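Local coordinates for hemoglobin chain d1 (Lumbricus terrestris, PDB 1X9F), which probably carries oxygen, as expected of its globin family, at a heme whose pocket here holds carbon monoxide, at residues L29-D34 and K109-V114; L8-Q13 and I72-L77. One frame throughout, in Å; residues are numbered along the deposited sequence.

Contact 1: L29-D34 and K109-V114; sequences LELWRD and KHLLHV. With CMO (carbon monoxide), chain U.
His110 lays its imidazole against the C-terminal end of 29-34, where Asp34 meets one face of the ring. The carbonyl carbon of Asp34 stands 3.7 Å above that plane, displaced toward the rim, and His110 CD2 comes within 3.5 Å of Asp34 CB. With CG anti to its own carbonyl carbon (chi1 -76°), His110 carries the ring out toward the other helix. Lys109 CD lies over the rim of the opposite face, and His110 ND1 is hydrogen-bonded to Ile106 O one turn back; a face contact and a fixed nitrogen together should restrict rotation of the ring. Leu111 is met mainly at its backbone: Leu31 CD1 reaches to 3.6 Å from Leu111 N, while the two side chains meet more loosely, Leu31 CD2 to Leu111 CD1 at 4.3 Å. The CG of Leu31, anti to the backbone N (chi1 171°), carries CD1 across to the Leu111 backbone. His113 contributes little, Asp34 OD2 lying too far from its ND1 for a bond. Val114 closes the row. Its CG1 sits 3.7 Å from Asp34 OD2, and its CG2 turns to Leu31 CD1 at 4.2 Å; the Asp34 and Val114 side chains run past each other in opposite directions. No hydrogen bond links the two segments, so the contact rests on van der Waals fit. The short helix axes approach to 9.4 Å at 133° between their directions. Trp32 leaves the backbone away from helix 101-119, and its ring lines the carbon monoxide pocket, CZ2 nearest the ligand O. Helices 21-38 and 101-119, the B and G helices of the globin fold, thus pack together, Phe27 extending the apolar seam beside Leu111 and Val114, helix 57-75 touching Leu111 through Leu70, and helix 125-139 packing on Leu112.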
loop_
_atom_site.group_PDB
_atom_site.type_symbol
_atom_site.label_atom_id
_atom_site.label_comp_id
_atom_site.label_asym_id
_atom_site.label_seq_id
_atom_site.Cartn_x
_atom_site.Cartn_y
_atom_site.Cartn_z
ATOM N N LEU D 29 18.757 2.922 -2.095
ATOM C CA LEU D 29 18.576 4.335 -1.784
ATOM C C LEU D 29 18.055 4.485 -0.362
ATOM O O LEU D 29 18.589 5.271 0.427
ATOM C CB LEU D 29 17.600 4.965 -2.790
ATOM C CG LEU D 29 17.010 6.361 -2.539
ATOM C CD1 LEU D 29 17.941 7.458 -3.045
ATOM C CD2 LEU D 29 15.644 6.489 -3.198
ATOM N N GLU D 30 17.016 3.719 -0.044
ATOM C CA GLU D 30 16.411 3.756 1.279
ATOM C C GLU D 30 17.446 3.419 2.340
ATOM O O GLU D 30 17.508 4.069 3.388
ATOM C CB GLU D 30 15.244 2.781 1.364
ATOM C CG GLU D 30 14.436 2.915 2.647
ATOM C CD GLU D 30 13.283 1.935 2.716
ATOM O OE1 GLU D 30 12.804 1.484 1.651
ATOM O OE2 GLU D 30 12.845 1.613 3.843
ATOM N N LEU D 31 18.254 2.403 2.048
ATOM C CA LEU D 31 19.340 1.993 2.919
ATOM C C LEU D 31 20.326 3.128 3.164
ATOM O O LEU D 31 20.547 3.490 4.319
ATOM C CB LEU D 31 20.056 0.750 2.366
ATOM C CG LEU D 31 21.359 0.276 3.032
ATOM C CD1 LEU D 31 21.141 -0.079 4.493
ATOM C CD2 LEU D 31 21.938 -0.916 2.282
ATOM N N TRP D 32 20.908 3.691 2.103
ATOM C CA TRP D 32 21.913 4.751 2.276
ATOM C C TRP D 32 21.374 6.032 2.859
ATOM O O TRP D 32 22.092 6.741 3.560
ATOM C CB TRP D 32 22.676 5.034 0.984
ATOM C CG TRP D 32 23.598 3.946 0.736
ATOM C CD1 TRP D 32 23.455 2.960 -0.181
ATOM C CD2 TRP D 32 24.786 3.653 1.469
ATOM N NE1 TRP D 32 24.499 2.071 -0.087
ATOM C CE2 TRP D 32 25.331 2.477 0.922
ATOM C CE3 TRP D 32 25.459 4.275 2.532
ATOM C CZ2 TRP D 32 26.507 1.914 1.394
ATOM C CZ3 TRP D 32 26.633 3.712 3.003
ATOM C CH2 TRP D 32 27.147 2.546 2.431
ATOM N N ARG D 33 20.113 6.333 2.575
ATOM C CA ARG D 33 19.521 7.529 3.138
ATOM C C ARG D 33 19.421 7.413 4.650
ATOM O O ARG D 33 19.746 8.359 5.367
ATOM C CB ARG D 33 18.154 7.812 2.549
ATOM C CG ARG D 33 17.699 9.203 2.905
ATOM C CD ARG D 33 16.362 9.561 2.366
ATOM N NE ARG D 33 15.317 8.719 2.935
ATOM C CZ ARG D 33 14.029 8.857 2.661
ATOM N NH1 ARG D 33 13.617 9.805 1.826
ATOM N NH2 ARG D 33 13.142 8.048 3.225
ATOM N N ASP D 34 18.977 6.247 5.121
ATOM C CA ASP D 34 18.909 5.944 6.549
ATOM C C ASP D 34 20.274 6.084 7.207
ATOM O O ASP D 34 20.414 6.777 8.216
ATOM C CB ASP D 34 18.381 4.523 6.770
ATOM C CG ASP D 34 16.862 4.431 6.703
ATOM O OD1 ASP D 34 16.195 5.409 6.294
ATOM O OD2 ASP D 34 16.244 3.397 7.042
ATOM N N LYS D 109 23.540 -2.323 11.060
ATOM C CA LYS D 109 22.384 -1.877 11.848
ATOM C C LYS D 109 21.235 -1.467 10.934
ATOM O O LYS D 109 20.081 -1.837 11.162
ATOM C CB LYS D 109 22.751 -0.707 12.777
ATOM C CG LYS D 109 21.686 -0.392 13.840
ATOM C CD LYS D 109 21.256 1.082 13.824
ATOM C CE LYS D 109 22.291 2.011 14.455
ATOM N NZ LYS D 109 21.863 3.442 14.403
ATOM N N HIS D 110 21.563 -0.709 9.895
ATOM C CA HIS D 110 20.548 -0.208 8.994
ATOM C C HIS D 110 20.119 -1.215 7.944
ATOM O O HIS D 110 18.951 -1.230 7.558
ATOM C CB HIS D 110 21.006 1.081 8.346
ATOM C CG HIS D 110 20.920 2.262 9.255
ATOM N ND1 HIS D 110 22.001 2.731 9.971
ATOM C CD2 HIS D 110 19.882 3.074 9.564
ATOM C CE1 HIS D 110 21.633 3.783 10.679
ATOM N NE2 HIS D 110 20.352 4.012 10.450
ATOM N N LEU D 111 21.047 -2.047 7.477
ATOM C CA LEU D 111 20.675 -3.151 6.608
ATOM C C LEU D 111 19.601 -4.001 7.288
ATOM O O LEU D 111 18.560 -4.274 6.693
ATOM C CB LEU D 111 21.889 -4.004 6.245
ATOM C CG LEU D 111 21.593 -5.212 5.351
ATOM C CD1 LEU D 111 21.065 -4.794 3.970
ATOM C CD2 LEU D 111 22.829 -6.095 5.224
ATOM N N LEU D 112 19.834 -4.378 8.545
ATOM C CA LEU D 112 18.883 -5.215 9.282
ATOM C C LEU D 112 17.526 -4.543 9.477
ATOM O O LEU D 112 16.481 -5.199 9.398
ATOM C CB LEU D 112 19.468 -5.658 10.625
ATOM C CG LEU D 112 20.666 -6.612 10.574
ATOM C CD1 LEU D 112 20.967 -7.144 11.969
ATOM C CD2 LEU D 112 20.434 -7.778 9.625
ATOM N N HIS D 113 17.552 -3.234 9.706
ATOM C CA HIS D 113 16.349 -2.437 9.907
ATOM C C HIS D 113 15.514 -2.337 8.624
ATOM O O HIS D 113 14.296 -2.552 8.656
ATOM C CB HIS D 113 16.743 -1.052 10.420
ATOM C CG HIS D 113 15.584 -0.216 10.856
ATOM N ND1 HIS D 113 14.738 0.403 9.962
ATOM C CD2 HIS D 113 15.137 0.115 12.090
ATOM C CE1 HIS D 113 13.814 1.072 10.626
ATOM N NE2 HIS D 113 14.033 0.913 11.919
ATOM N N VAL D 114 16.163 -2.020 7.503
ATOM C CA VAL D 114 15.471 -1.976 6.214
ATOM C C VAL D 114 14.995 -3.370 5.795
ATOM O O VAL D 114 13.898 -3.508 5.249
ATOM C CB VAL D 114 16.295 -1.282 5.076
ATOM C CG1 VAL D 114 16.747 0.120 5.505
ATOM C CG2 VAL D 114 17.493 -2.114 4.641
HETATM C C CMO U . 29.610 0.731 -0.111
HETATM O O CMO U . 29.193 1.979 0.117
#

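Contact 2: L8-Q13 and I72-L77; sequences LKVKLQ and ITISML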
loop_
_atom_site.group_PDB
_atom_site.type_symbol
_atom_site.label_atom_id
_atom_site.label_comp_id
_atom_site.label_asym_id
_atom_site.label_seq_id
_atom_site.Cartn_x
_atom_site.Cartn_y
_atom_site.Cartn_z
ATOM N N LEU D 8 21.244 -20.658 4.698
ATOM C CA LEU D 8 20.159 -21.003 3.809
ATOM C C LEU D 8 19.019 -19.996 3.963
ATOM O O LEU D 8 18.487 -19.485 2.968
ATOM C CB LEU D 8 19.694 -22.432 4.101
ATOM C CG LEU D 8 18.830 -23.143 3.061
ATOM C CD1 LEU D 8 17.358 -23.033 3.410
ATOM C CD2 LEU D 8 19.090 -22.680 1.621
ATOM N N LYS D 9 18.675 -19.699 5.214
ATOM C CA LYS D 9 17.623 -18.744 5.540
ATOM C C LYS D 9 17.943 -17.375 4.978
ATOM O O LYS D 9 17.088 -16.720 4.379
ATOM C CB LYS D 9 17.471 -18.630 7.058
ATOM C CG LYS D 9 16.250 -17.848 7.504
ATOM C CD LYS D 9 14.979 -18.516 6.991
ATOM C CE LYS D 9 13.847 -18.411 8.006
ATOM N NZ LYS D 9 14.179 -19.084 9.296
ATOM N N VAL D 10 19.183 -16.948 5.190
ATOM C CA VAL D 10 19.627 -15.655 4.716
ATOM C C VAL D 10 19.567 -15.631 3.201
ATOM O O VAL D 10 19.049 -14.675 2.623
ATOM C CB VAL D 10 21.037 -15.318 5.221
ATOM C CG1 VAL D 10 21.630 -14.140 4.446
ATOM C CG2 VAL D 10 20.985 -14.992 6.706
ATOM N N LYS D 11 20.060 -16.686 2.557
ATOM C CA LYS D 11 19.999 -16.754 1.096
ATOM C C LYS D 11 18.567 -16.552 0.579
ATOM O O LYS D 11 18.335 -15.744 -0.322
ATOM C CB LYS D 11 20.563 -18.081 0.573
ATOM C CG LYS D 11 22.081 -18.252 0.799
ATOM C CD LYS D 11 22.472 -19.643 0.264
ATOM C CE LYS D 11 23.935 -19.959 0.534
ATOM N NZ LYS D 11 24.842 -19.212 -0.379
ATOM N N LEU D 12 17.620 -17.287 1.162
ATOM C CA LEU D 12 16.211 -17.245 0.764
ATOM C C LEU D 12 15.571 -15.883 0.977
ATOM O O LEU D 12 14.918 -15.342 0.075
ATOM C CB LEU D 12 15.426 -18.303 1.541
ATOM C CG LEU D 12 15.180 -19.672 0.898
ATOM C CD1 LEU D 12 16.261 -20.097 -0.114
ATOM C CD2 LEU D 12 15.005 -20.722 1.993
ATOM N N GLN D 13 15.768 -15.331 2.173
ATOM C CA GLN D 13 15.176 -14.051 2.544
ATOM C C GLN D 13 15.786 -12.907 1.755
ATOM O O GLN D 13 15.109 -11.921 1.449
ATOM C CB GLN D 13 15.321 -13.799 4.044
ATOM C CG GLN D 13 14.529 -14.772 4.892
ATOM C CD GLN D 13 14.223 -14.239 6.271
ATOM O OE1 GLN D 13 15.076 -13.625 6.919
ATOM N NE2 GLN D 13 13.003 -14.472 6.729
ATOM N N ILE D 72 27.008 -11.131 -3.679
ATOM C CA ILE D 72 28.104 -12.089 -3.872
ATOM C C ILE D 72 28.455 -12.791 -2.573
ATOM O O ILE D 72 28.598 -14.019 -2.549
ATOM C CB ILE D 72 29.366 -11.407 -4.457
ATOM C CG1 ILE D 72 29.079 -10.862 -5.855
ATOM C CG2 ILE D 72 30.536 -12.393 -4.520
ATOM C CD1 ILE D 72 30.215 -10.066 -6.460
ATOM N N THR D 73 28.584 -12.013 -1.500
ATOM C CA THR D 73 28.982 -12.562 -0.211
ATOM C C THR D 73 27.891 -13.440 0.379
ATOM O O THR D 73 28.192 -14.510 0.895
ATOM C CB THR D 73 29.373 -11.460 0.796
ATOM O OG1 THR D 73 28.277 -10.557 0.978
ATOM C CG2 THR D 73 30.478 -10.578 0.245
ATOM N N ILE D 74 26.637 -13.002 0.319
ATOM C CA ILE D 74 25.536 -13.840 0.787
ATOM C C ILE D 74 25.526 -15.163 0.027
ATOM O O ILE D 74 25.323 -16.226 0.619
ATOM C CB ILE D 74 24.195 -13.101 0.648
ATOM C CG1 ILE D 74 24.170 -11.916 1.628
ATOM C CG2 ILE D 74 23.003 -14.053 0.881
ATOM C CD1 ILE D 74 22.936 -11.058 1.521
ATOM N N SER D 75 25.774 -15.111 -1.277
ATOM C CA SER D 75 25.719 -16.335 -2.069
ATOM C C SER D 75 26.957 -17.230 -1.881
ATOM O O SER D 75 26.977 -18.366 -2.359
ATOM C CB SER D 75 25.458 -16.026 -3.547
ATOM O OG SER D 75 26.612 -15.490 -4.176
ATOM N N MET D 76 27.968 -16.716 -1.174
ATOM C CA MET D 76 29.185 -17.474 -0.852
ATOM C C MET D 76 29.222 -17.957 0.595
ATOM O O MET D 76 30.213 -18.556 1.024
ATOM C CB MET D 76 30.437 -16.638 -1.130
ATOM C CG MET D 76 30.770 -16.490 -2.597
ATOM S SD MET D 76 32.242 -15.493 -2.840
ATOM C CE MET D 76 32.349 -15.519 -4.626
ATOM N N LEU D 77 28.153 -17.703 1.348
ATOM C CA LEU D 77 28.093 -18.107 2.757
ATOM C C LEU D 77 28.424 -19.590 2.999
ATOM O O LEU D 77 28.910 -19.949 4.071
ATOM C CB LEU D 77 26.728 -17.752 3.366
ATOM C CG LEU D 77 26.517 -16.523 4.273
ATOM C CD1 LEU D 77 27.693 -15.546 4.308
ATOM C CD2 LEU D 77 25.217 -15.808 3.897
#
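A buried packing contact joins helix 4-18, the A helix of the globin fold, to the C-terminal end of helix 57-75, the E helix, and the turn that follows it. The nearest backbone approach is Lys11 to Ile74, whose CA atoms are 6.3 Å apart. The apolar half of the contact is centred on Val10 CG1, which meets Ile74 CG2 at 3.8 Å and Leu77 CD2 at 4.0 Å, the side chains crossing at about a right angle. Val10 CG1 and Ile74 CG2 face one another, each anti to its own backbone N. Trp128 of helix 125-139 also touches Val10, and Cys131 and Ile135 touch Leu77. The polar half is Lys11: its chain runs extended until the last torsion, chi4 -75°, bends NZ onto Ile74 O at 3.2 Å. That bond lies in the carbonyl plane on a lone pair, with a C=O...N angle of 133°, and the same oxygen accepts Leu77 N. Ser75 O is close too, but poorly angled. Without the ammonium group, as with an alanine here, Ile74 O is likely to lose one of its two donors and Asp78 its salt-bridge partner. A chain of another protein adds a backbone hydrogen bond and a cation-pi aromatic partner to Lys11. A cation where helix 57-75 ends is likely to be favoured by the helix dipole, while Asp78 would offset its charge.

How the contacts relate
Both contacts join helices of the globin fold, but no helix is common to the two: 21-38 with 101-119 in contact 1, 4-18 with 57-75 in contact 2. Their segments alternate along the chain, and their centres are 18 Å apart, with nearest atoms about 6 Å apart and not touching. Contact 1 lies nearer the chain centre, 9 Å against 12 Å, yet is only partly buried, running from a leucine-valine interior to a partly exposed side with Glu30, Asp34 and His113. Contact 2 is buried, with other chains of the assembly packed on it. The first has no cross-segment hydrogen bond; the second combines apolar packing with a lysine bound to a helix-end carbonyl.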